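Local coordinates for cupin type-2 domain-containing protein (Streptococcus pyogenes, PDB 1YHF) that is of unknown function but carries a cupin barrel, a fold that often holds a metal or a small-molecule site, at residues I66-I75 and V82-P91; V35-T43 and L107-A115. All blocks are in the same frame, centred on the assembly; numbering follows the deposited sequence.

Contact 1 (I66-I75 and V82-P91)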
loop_
_atom_site.group_PDB
_atom_site.type_symbol
_atom_site.label_atom_id
_atom_site.label_comp_id
_atom_site.label_asym_id
_atom_site.label_seq_id
_atom_site.Cartn_x
_atom_site.Cartn_y
_atom_site.Cartn_z
ATOM N N ILE A 66 0.326 -5.750 5.116
ATOM C CA ILE A 66 1.756 -5.981 4.983
ATOM C C ILE A 66 1.989 -7.403 4.481
ATOM O O ILE A 66 1.547 -8.397 5.095
ATOM C CB ILE A 66 2.545 -5.628 6.297
ATOM C CG1 ILE A 66 2.376 -4.140 6.649
ATOM C CG2 ILE A 66 4.046 -5.995 6.201
ATOM C CD1 ILE A 66 2.944 -3.170 5.649
ATOM N N LEU A 67 2.656 -7.491 3.337
ATOM C CA LEU A 67 2.817 -8.759 2.642
ATOM C C LEU A 67 4.134 -9.446 2.962
ATOM O O LEU A 67 4.264 -10.667 2.791
ATOM C CB LEU A 67 2.671 -8.561 1.128
ATOM C CG LEU A 67 1.421 -7.857 0.616
ATOM C CD1 LEU A 67 1.533 -7.685 -0.913
ATOM C CD2 LEU A 67 0.156 -8.639 1.021
ATOM N N SER A 68 5.118 -8.649 3.389
ATOM C CA SER A 68 6.416 -9.134 3.854
ATOM C C SER A 68 7.108 -8.022 4.638
ATOM O O SER A 68 6.756 -6.858 4.515
ATOM C CB SER A 68 7.296 -9.581 2.676
ATOM O OG SER A 68 7.773 -8.457 1.939
ATOM N N GLY A 69 8.100 -8.387 5.444
ATOM C CA GLY A 69 8.877 -7.405 6.212
ATOM C C GLY A 69 8.127 -6.743 7.353
ATOM O O GLY A 69 7.219 -7.325 7.947
ATOM N N LEU A 70 8.522 -5.513 7.665
ATOM C CA LEU A 70 7.983 -4.799 8.822
ATOM C C LEU A 70 7.897 -3.319 8.522
ATOM O O LEU A 70 8.835 -2.725 8.000
ATOM C CB LEU A 70 8.869 -5.025 10.070
ATOM C CG LEU A 70 8.423 -4.367 11.388
ATOM C CD1 LEU A 70 7.144 -5.010 11.913
ATOM C CD2 LEU A 70 9.506 -4.441 12.460
ATOM N N ALA A 71 6.775 -2.713 8.872
ATOM C CA ALA A 71 6.550 -1.322 8.546
ATOM C C ALA A 71 6.159 -0.602 9.808
ATOM O O ALA A 71 5.425 -1.146 10.622
ATOM C CB ALA A 71 5.433 -1.177 7.485
ATOM N N GLU A 72 6.650 0.622 9.962
ATOM C CA GLU A 72 6.222 1.487 11.037
ATOM C C GLU A 72 5.235 2.498 10.511
ATOM O O GLU A 72 5.550 3.324 9.635
ATOM C CB GLU A 72 7.395 2.194 11.672
ATOM C CG GLU A 72 7.051 2.921 12.949
ATOM C CD GLU A 72 8.309 3.402 13.647
ATOM O OE1 GLU A 72 9.022 4.248 13.063
ATOM O OE2 GLU A 72 8.600 2.919 14.761
ATOM N N ILE A 73 4.029 2.410 11.052
ATOM C CA ILE A 73 2.937 3.232 10.619
ATOM C C ILE A 73 2.620 4.244 11.708
ATOM O O ILE A 73 2.499 3.907 12.871
ATOM C CB ILE A 73 1.733 2.349 10.180
ATOM C CG1 ILE A 73 2.210 1.439 9.023
ATOM C CG2 ILE A 73 0.495 3.201 9.862
ATOM C CD1 ILE A 73 1.157 0.737 8.268
ATOM N N THR A 74 2.532 5.498 11.304
ATOM C CA THR A 74 2.133 6.579 12.192
ATOM C C THR A 74 0.757 7.021 11.775
ATOM O O THR A 74 0.503 7.228 10.586
ATOM C CB THR A 74 3.087 7.786 12.056
ATOM O OG1 THR A 74 4.426 7.334 12.257
ATOM C CG2 THR A 74 2.753 8.861 13.070
ATOM N N ILE A 75 -0.131 7.131 12.752
ATOM C CA ILE A 75 -1.469 7.652 12.522
ATOM C C ILE A 75 -1.662 8.752 13.553
ATOM O O ILE A 75 -1.691 8.476 14.746
ATOM C CB ILE A 75 -2.570 6.559 12.652
ATOM C CG1 ILE A 75 -2.347 5.428 11.643
ATOM C CG2 ILE A 75 -3.960 7.180 12.493
ATOM C CD1 ILE A 75 -3.378 4.297 11.749
ATOM N N VAL A 82 3.694 -2.826 11.943
ATOM C CA VAL A 82 2.833 -3.768 11.250
ATOM C C VAL A 82 3.703 -4.792 10.532
ATOM O O VAL A 82 4.452 -4.450 9.612
ATOM C CB VAL A 82 1.856 -3.029 10.302
ATOM C CG1 VAL A 82 0.849 -4.009 9.663
ATOM C CG2 VAL A 82 1.115 -1.935 11.088
ATOM N N ALA A 83 3.596 -6.048 10.967
ATOM C CA ALA A 83 4.469 -7.138 10.486
ATOM C C ALA A 83 3.801 -7.916 9.360
ATOM O O ALA A 83 2.651 -7.657 9.036
ATOM C CB ALA A 83 4.840 -8.059 11.652
ATOM N N GLU A 84 4.518 -8.872 8.759
ATOM C CA GLU A 84 3.948 -9.706 7.690
ATOM C C GLU A 84 2.650 -10.369 8.152
ATOM O O GLU A 84 2.590 -10.946 9.238
ATOM C CB GLU A 84 4.958 -10.757 7.237
ATOM C CG GLU A 84 4.409 -11.791 6.259
ATOM C CD GLU A 84 5.457 -12.803 5.844
ATOM O OE1 GLU A 84 6.634 -12.670 6.265
ATOM O OE2 GLU A 84 5.109 -13.739 5.100
ATOM N N GLY A 85 1.608 -10.279 7.334
ATOM C CA GLY A 85 0.331 -10.891 7.696
ATOM C C GLY A 85 -0.593 -10.012 8.534
ATOM O O GLY A 85 -1.689 -10.433 8.912
ATOM N N GLN A 86 -0.150 -8.800 8.840
ATOM C CA GLN A 86 -0.943 -7.897 9.646
ATOM C C GLN A 86 -1.492 -6.769 8.804
ATOM O O GLN A 86 -0.934 -6.413 7.771
ATOM C CB GLN A 86 -0.155 -7.356 10.839
ATOM C CG GLN A 86 0.288 -8.431 11.836
ATOM C CD GLN A 86 1.158 -7.874 12.933
ATOM O OE1 GLN A 86 1.731 -6.785 12.806
ATOM N NE2 GLN A 86 1.259 -8.610 14.034
ATOM N N THR A 87 -2.603 -6.209 9.276
ATOM C CA THR A 87 -3.341 -5.207 8.562
ATOM C C THR A 87 -3.733 -4.048 9.489
ATOM O O THR A 87 -3.995 -4.242 10.684
ATOM C CB THR A 87 -4.643 -5.858 7.957
ATOM O OG1 THR A 87 -4.286 -6.706 6.868
ATOM C CG2 THR A 87 -5.625 -4.817 7.474
ATOM N N ILE A 88 -3.800 -2.851 8.926
ATOM C CA ILE A 88 -4.291 -1.687 9.660
ATOM C C ILE A 88 -5.069 -0.773 8.731
ATOM O O ILE A 88 -4.680 -0.599 7.597
ATOM C CB ILE A 88 -3.129 -0.916 10.379
ATOM C CG1 ILE A 88 -3.671 0.169 11.331
ATOM C CG2 ILE A 88 -2.070 -0.368 9.374
ATOM C CD1 ILE A 88 -2.655 0.555 12.388
ATOM N N VAL A 89 -6.165 -0.195 9.226
ATOM C CA VAL A 89 -6.927 0.782 8.477
ATOM C C VAL A 89 -6.599 2.146 9.036
ATOM O O VAL A 89 -6.862 2.429 10.216
ATOM C CB VAL A 89 -8.465 0.531 8.559
ATOM C CG1 VAL A 89 -9.225 1.554 7.739
ATOM C CG2 VAL A 89 -8.803 -0.908 8.097
HETATM N N MSE A 90 -5.992 2.977 8.191
HETATM C CA MSE A 90 -5.625 4.336 8.572
HETATM C C MSE A 90 -6.802 5.223 8.198
HETATM O O MSE A 90 -7.125 5.351 7.006
HETATM C CB MSE A 90 -4.343 4.766 7.855
HETATM C CG MSE A 90 -3.251 3.701 7.867
HETATM SE SE MSE A 90 -1.604 4.263 6.984
HETATM C CE MSE A 90 -2.261 4.373 5.103
ATOM N N PRO A 91 -7.466 5.819 9.206
ATOM C CA PRO A 91 -8.731 6.552 8.993
ATOM C C PRO A 91 -8.639 7.812 8.119
ATOM O O PRO A 91 -7.637 8.540 8.159
ATOM C CB PRO A 91 -9.179 6.902 10.416
ATOM C CG PRO A 91 -7.900 6.917 11.221
ATOM C CD PRO A 91 -7.067 5.807 10.629
HETATM O O HOH W 1 5.792 -12.815 2.170
HETATM O O HOH W 2 8.695 -11.163 6.118
HETATM O O HOH W 3 7.445 -9.366 9.535
#

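Contact 2 (V35-T43 and L107-A115)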
loop_
_atom_site.group_PDB
_atom_site.type_symbol
_atom_site.label_atom_id
_atom_site.label_comp_id
_atom_site.label_asym_id
_atom_site.label_seq_id
_atom_site.Cartn_x
_atom_site.Cartn_y
_atom_site.Cartn_z
ATOM N N VAL A 35 -5.649 0.185 -9.523
ATOM C CA VAL A 35 -6.815 1.043 -9.745
ATOM C C VAL A 35 -6.429 2.447 -9.353
ATOM O O VAL A 35 -5.812 2.665 -8.305
ATOM C CB VAL A 35 -8.048 0.640 -8.892
ATOM C CG1 VAL A 35 -9.234 1.545 -9.223
ATOM C CG2 VAL A 35 -8.440 -0.797 -9.126
ATOM N N GLN A 36 -6.775 3.403 -10.205
ATOM C CA GLN A 36 -6.545 4.808 -9.881
ATOM C C GLN A 36 -7.731 5.607 -10.392
ATOM O O GLN A 36 -7.712 6.091 -11.523
ATOM C CB GLN A 36 -5.216 5.297 -10.495
ATOM C CG GLN A 36 -4.846 6.778 -10.222
ATOM C CD GLN A 36 -3.337 7.059 -10.409
ATOM O OE1 GLN A 36 -2.619 6.319 -11.095
ATOM N NE2 GLN A 36 -2.859 8.137 -9.786
ATOM N N ARG A 37 -8.781 5.707 -9.578
ATOM C CA ARG A 37 -9.974 6.476 -9.977
ATOM C C ARG A 37 -10.404 7.432 -8.867
ATOM O O ARG A 37 -9.827 7.439 -7.786
ATOM C CB ARG A 37 -11.144 5.550 -10.364
ATOM C CG ARG A 37 -11.427 4.495 -9.327
ATOM C CD ARG A 37 -12.821 3.921 -9.397
ATOM N NE ARG A 37 -12.941 2.864 -10.386
ATOM C CZ ARG A 37 -13.828 1.869 -10.326
ATOM N NH1 ARG A 37 -14.666 1.756 -9.295
ATOM N NH2 ARG A 37 -13.860 0.969 -11.301
ATOM N N GLN A 38 -11.429 8.223 -9.127
ATOM C CA GLN A 38 -11.827 9.251 -8.161
ATOM C C GLN A 38 -12.108 8.684 -6.763
ATOM O O GLN A 38 -11.674 9.251 -5.758
ATOM C CB GLN A 38 -13.050 10.005 -8.669
ATOM C CG GLN A 38 -13.401 11.236 -7.849
ATOM C CD GLN A 38 -14.760 11.784 -8.207
ATOM O OE1 GLN A 38 -14.927 12.507 -9.201
ATOM N NE2 GLN A 38 -15.757 11.449 -7.385
ATOM N N ASP A 39 -12.840 7.574 -6.696
ATOM C CA ASP A 39 -13.263 7.052 -5.397
ATOM C C ASP A 39 -12.527 5.805 -4.912
ATOM O O ASP A 39 -12.970 5.166 -3.954
ATOM C CB ASP A 39 -14.791 6.820 -5.375
ATOM C CG ASP A 39 -15.243 5.683 -6.275
ATOM O OD1 ASP A 39 -14.430 4.852 -6.750
ATOM O OD2 ASP A 39 -16.462 5.608 -6.519
ATOM N N LEU A 40 -11.424 5.447 -5.580
ATOM C CA LEU A 40 -10.698 4.240 -5.230
ATOM C C LEU A 40 -9.251 4.219 -5.739
ATOM O O LEU A 40 -9.000 4.446 -6.910
ATOM C CB LEU A 40 -11.462 2.992 -5.696
ATOM C CG LEU A 40 -10.801 1.621 -5.482
ATOM C CD1 LEU A 40 -10.639 1.246 -3.975
ATOM C CD2 LEU A 40 -11.601 0.567 -6.197
ATOM N N GLY A 41 -8.311 3.948 -4.834
ATOM C CA GLY A 41 -6.929 3.594 -5.215
ATOM C C GLY A 41 -6.591 2.183 -4.752
ATOM O O GLY A 41 -6.846 1.823 -3.598
ATOM N N ILE A 42 -6.018 1.368 -5.638
ATOM C CA ILE A 42 -5.437 0.099 -5.197
ATOM C C ILE A 42 -4.028 -0.015 -5.764
ATOM O O ILE A 42 -3.831 0.071 -6.979
ATOM C CB ILE A 42 -6.278 -1.151 -5.615
ATOM C CG1 ILE A 42 -7.698 -1.084 -5.023
ATOM C CG2 ILE A 42 -5.566 -2.423 -5.167
ATOM C CD1 ILE A 42 -8.626 -2.243 -5.438
ATOM N N THR A 43 -3.060 -0.225 -4.882
ATOM C CA THR A 43 -1.662 -0.202 -5.269
ATOM C C THR A 43 -0.892 -1.275 -4.502
ATOM O O THR A 43 -1.098 -1.444 -3.305
ATOM C CB THR A 43 -1.004 1.181 -5.001
ATOM O OG1 THR A 43 -1.839 2.242 -5.476
ATOM C CG2 THR A 43 0.339 1.255 -5.723
ATOM N N LEU A 107 -0.120 -4.291 0.279
ATOM C CA LEU A 107 -1.259 -3.978 -0.552
ATOM C C LEU A 107 -1.940 -2.795 0.138
ATOM O O LEU A 107 -2.204 -2.836 1.335
ATOM C CB LEU A 107 -2.218 -5.175 -0.667
ATOM C CG LEU A 107 -3.540 -4.872 -1.386
ATOM C CD1 LEU A 107 -3.358 -4.536 -2.890
ATOM C CD2 LEU A 107 -4.478 -6.056 -1.218
ATOM N N LEU A 108 -2.193 -1.745 -0.630
ATOM C CA LEU A 108 -2.825 -0.537 -0.145
ATOM C C LEU A 108 -4.147 -0.317 -0.879
ATOM O O LEU A 108 -4.176 -0.162 -2.095
ATOM C CB LEU A 108 -1.864 0.658 -0.321
ATOM C CG LEU A 108 -2.458 2.032 0.021
ATOM C CD1 LEU A 108 -2.672 2.149 1.532
ATOM C CD2 LEU A 108 -1.578 3.192 -0.508
ATOM N N VAL A 109 -5.251 -0.329 -0.132
ATOM C CA VAL A 109 -6.560 -0.148 -0.707
ATOM C C VAL A 109 -7.140 1.136 -0.080
ATOM O O VAL A 109 -7.365 1.211 1.128
ATOM C CB VAL A 109 -7.477 -1.376 -0.466
ATOM C CG1 VAL A 109 -8.862 -1.116 -1.020
ATOM C CG2 VAL A 109 -6.867 -2.644 -1.115
ATOM N N VAL A 110 -7.331 2.155 -0.908
ATOM C CA VAL A 110 -7.835 3.432 -0.410
ATOM C C VAL A 110 -9.246 3.696 -0.909
ATOM O O VAL A 110 -9.465 3.983 -2.115
ATOM C CB VAL A 110 -6.897 4.634 -0.772
ATOM C CG1 VAL A 110 -7.424 5.958 -0.137
ATOM C CG2 VAL A 110 -5.448 4.353 -0.365
ATOM N N VAL A 111 -10.194 3.662 0.035
ATOM C CA VAL A 111 -11.588 3.756 -0.300
ATOM C C VAL A 111 -12.088 5.170 0.005
ATOM O O VAL A 111 -12.165 5.582 1.165
ATOM C CB VAL A 111 -12.429 2.641 0.377
ATOM C CG1 VAL A 111 -13.887 2.733 -0.091
ATOM C CG2 VAL A 111 -11.832 1.224 0.032
ATOM N N LYS A 112 -12.384 5.903 -1.059
ATOM C CA LYS A 112 -12.738 7.332 -0.957
ATOM C C LYS A 112 -14.233 7.551 -1.146
ATOM O O LYS A 112 -14.922 6.653 -1.630
ATOM C CB LYS A 112 -11.934 8.143 -1.989
ATOM C CG LYS A 112 -10.468 8.273 -1.606
ATOM C CD LYS A 112 -9.606 8.859 -2.732
ATOM C CE LYS A 112 -9.036 7.748 -3.599
ATOM N NZ LYS A 112 -8.342 8.261 -4.821
ATOM N N PRO A 113 -14.743 8.742 -0.753
ATOM C CA PRO A 113 -16.158 9.064 -0.951
ATOM C C PRO A 113 -16.594 8.812 -2.388
ATOM O O PRO A 113 -15.863 9.137 -3.336
ATOM C CB PRO A 113 -16.233 10.570 -0.649
ATOM C CG PRO A 113 -15.131 10.814 0.299
ATOM C CD PRO A 113 -14.022 9.846 -0.091
ATOM N N GLU A 114 -17.766 8.207 -2.527
ATOM C CA GLU A 114 -18.405 8.008 -3.818
ATOM C C GLU A 114 -18.668 9.329 -4.584
ATOM O O GLU A 114 -19.054 10.338 -3.990
ATOM C CB GLU A 114 -19.717 7.245 -3.613
ATOM C CG GLU A 114 -19.608 5.756 -3.827
ATOM C CD GLU A 114 -20.966 5.059 -3.767
ATOM O OE1 GLU A 114 -21.371 4.424 -4.771
ATOM O OE2 GLU A 114 -21.639 5.144 -2.717
ATOM N N ALA A 115 -18.451 9.329 -5.900
ATOM C CA ALA A 115 -17.948 8.157 -6.613
ATOM C C ALA A 115 -17.141 8.524 -7.859
ATOM O O ALA A 115 -16.107 9.186 -7.770
ATOM C CB ALA A 115 -19.082 7.223 -6.960
ATOM O OXT ALA A 115 -17.475 8.161 -8.985
HETATM O O HOH W 4 -14.102 10.785 -4.432
HETATM O O HOH W 5 -3.753 2.710 -3.480
#

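Contact 1 (I66-I75 and V82-P91)
Ile66, Ile73 and Ile75 meet Val82, Ile88 and Met90 in a face-to-face packing of the two sheets of the cupin barrel, sealed at one end by backbone bonds where both segments pass from sheet to sheet. Strands 70-75 and 87-90 belong to different sheets; their axes pass 8.9 Å apart at 27°, too far for backbone pairing, so side chains fill the gap. Ile66 presents CG1 to CG1 of Val82 at 3.4 Å, closer than usual for carbons. Ile73 CD1 reaches CG2 of Ile88 (3.6 Å), the two side chains running past each other in opposite directions; chi1 of -59° sets Ile73 CG1 beside the backbone N, which leaves CG2 anti to it, touching the selenium of selenomethionine Met90 at 3.7 Å, nearly at right angles. Farther along, Ile75 and Ile88 meet tip to tip through their CD1 atoms. Where the two segments change sheets, Ala71 and Val82 exchange two backbone bonds as an antiparallel hydrogen-bonded pair, while Ile66 N donates almost straight to Gln86 O (3.0 Å, 172°) and Ile66 O receives Gly85 N. Ala83 to Gln86 is a type II turn; Gln86 OE1 folds back to accept Ala83 N at 2.7 Å. Glu84 reaches Leu67 O and Gly69 N through two waters, one at each carboxylate oxygen. The chemistry is thus divided: an apolar barrel interior, with backbone and water bonds holding the end of the barrel.

Contact 2 (V35-T43 and L107-A115)
Gly41 and Val110 bond in both directions between antiparallel strands 40-43 and 107-111, whose axes run 4.7 Å apart at 179°. Val110 N donates to Gly41 O at 2.8 Å and 177°, and Gly41 N returns a bond to Val110 O in its carbonyl plane, on a lone pair. Thr43 and Leu108 repeat the exchange. Between these pairs lies the non-hydrogen-bonded pair Ile42-Val109, with side chains side by side and pointing the same way; Ile42 CG1 lies anti to the carbonyl carbon, which leaves CG2 anti to the backbone N, where it touches CD1 of Leu107 at 3.8 Å. Past the strand end, Lys112 N still donates to Asp39 O (3.0 Å), but from well above the carbonyl plane. Lys112 bends at its third torsion (-91°), bringing NZ over the type I turn Arg37-Leu40, where it makes a weak bond to Arg37 O at 3.4 Å. One water donates to both Gln38 O and Pro113 O, and another joins Thr43 OG1 to Leu108 O. The placement of Ala115 is doubtful, because its O lies an implausible 2.3 Å from Gln38 NE2, and nothing is rested on it. Farther out, Leu34 packs on Ile42, and strand 61-68 pairs with 107-111 through Thr65, Met63 and Asp61. Hairpin 35-43 thus adds its two strands beside the C-terminal strand, extending one sheet of the cupin beta-barrel.

After the short helix 18-21, the chain forms the hairpin of strands 29-37 and 40-47, which includes 35-43, then crosses most of the barrel before 107-115 returns beside it, so contact 2 closes a long loop. Contact 1 is nested wholly inside that loop and closes a short one, with just six residues between its segments. Their centres are 18 Å apart, on opposite sides of the chain's centre, yet both reach the five-stranded sheet, in which strands 61-68 and 104-111 are neighbours. They touch there, Leu67 CG lying 3.9 Å from Leu107 N and Met90 CE 4.2 Å from Leu108 CD1. Contact 2 works within that sheet, whereas contact 1 ties it to the four-stranded one.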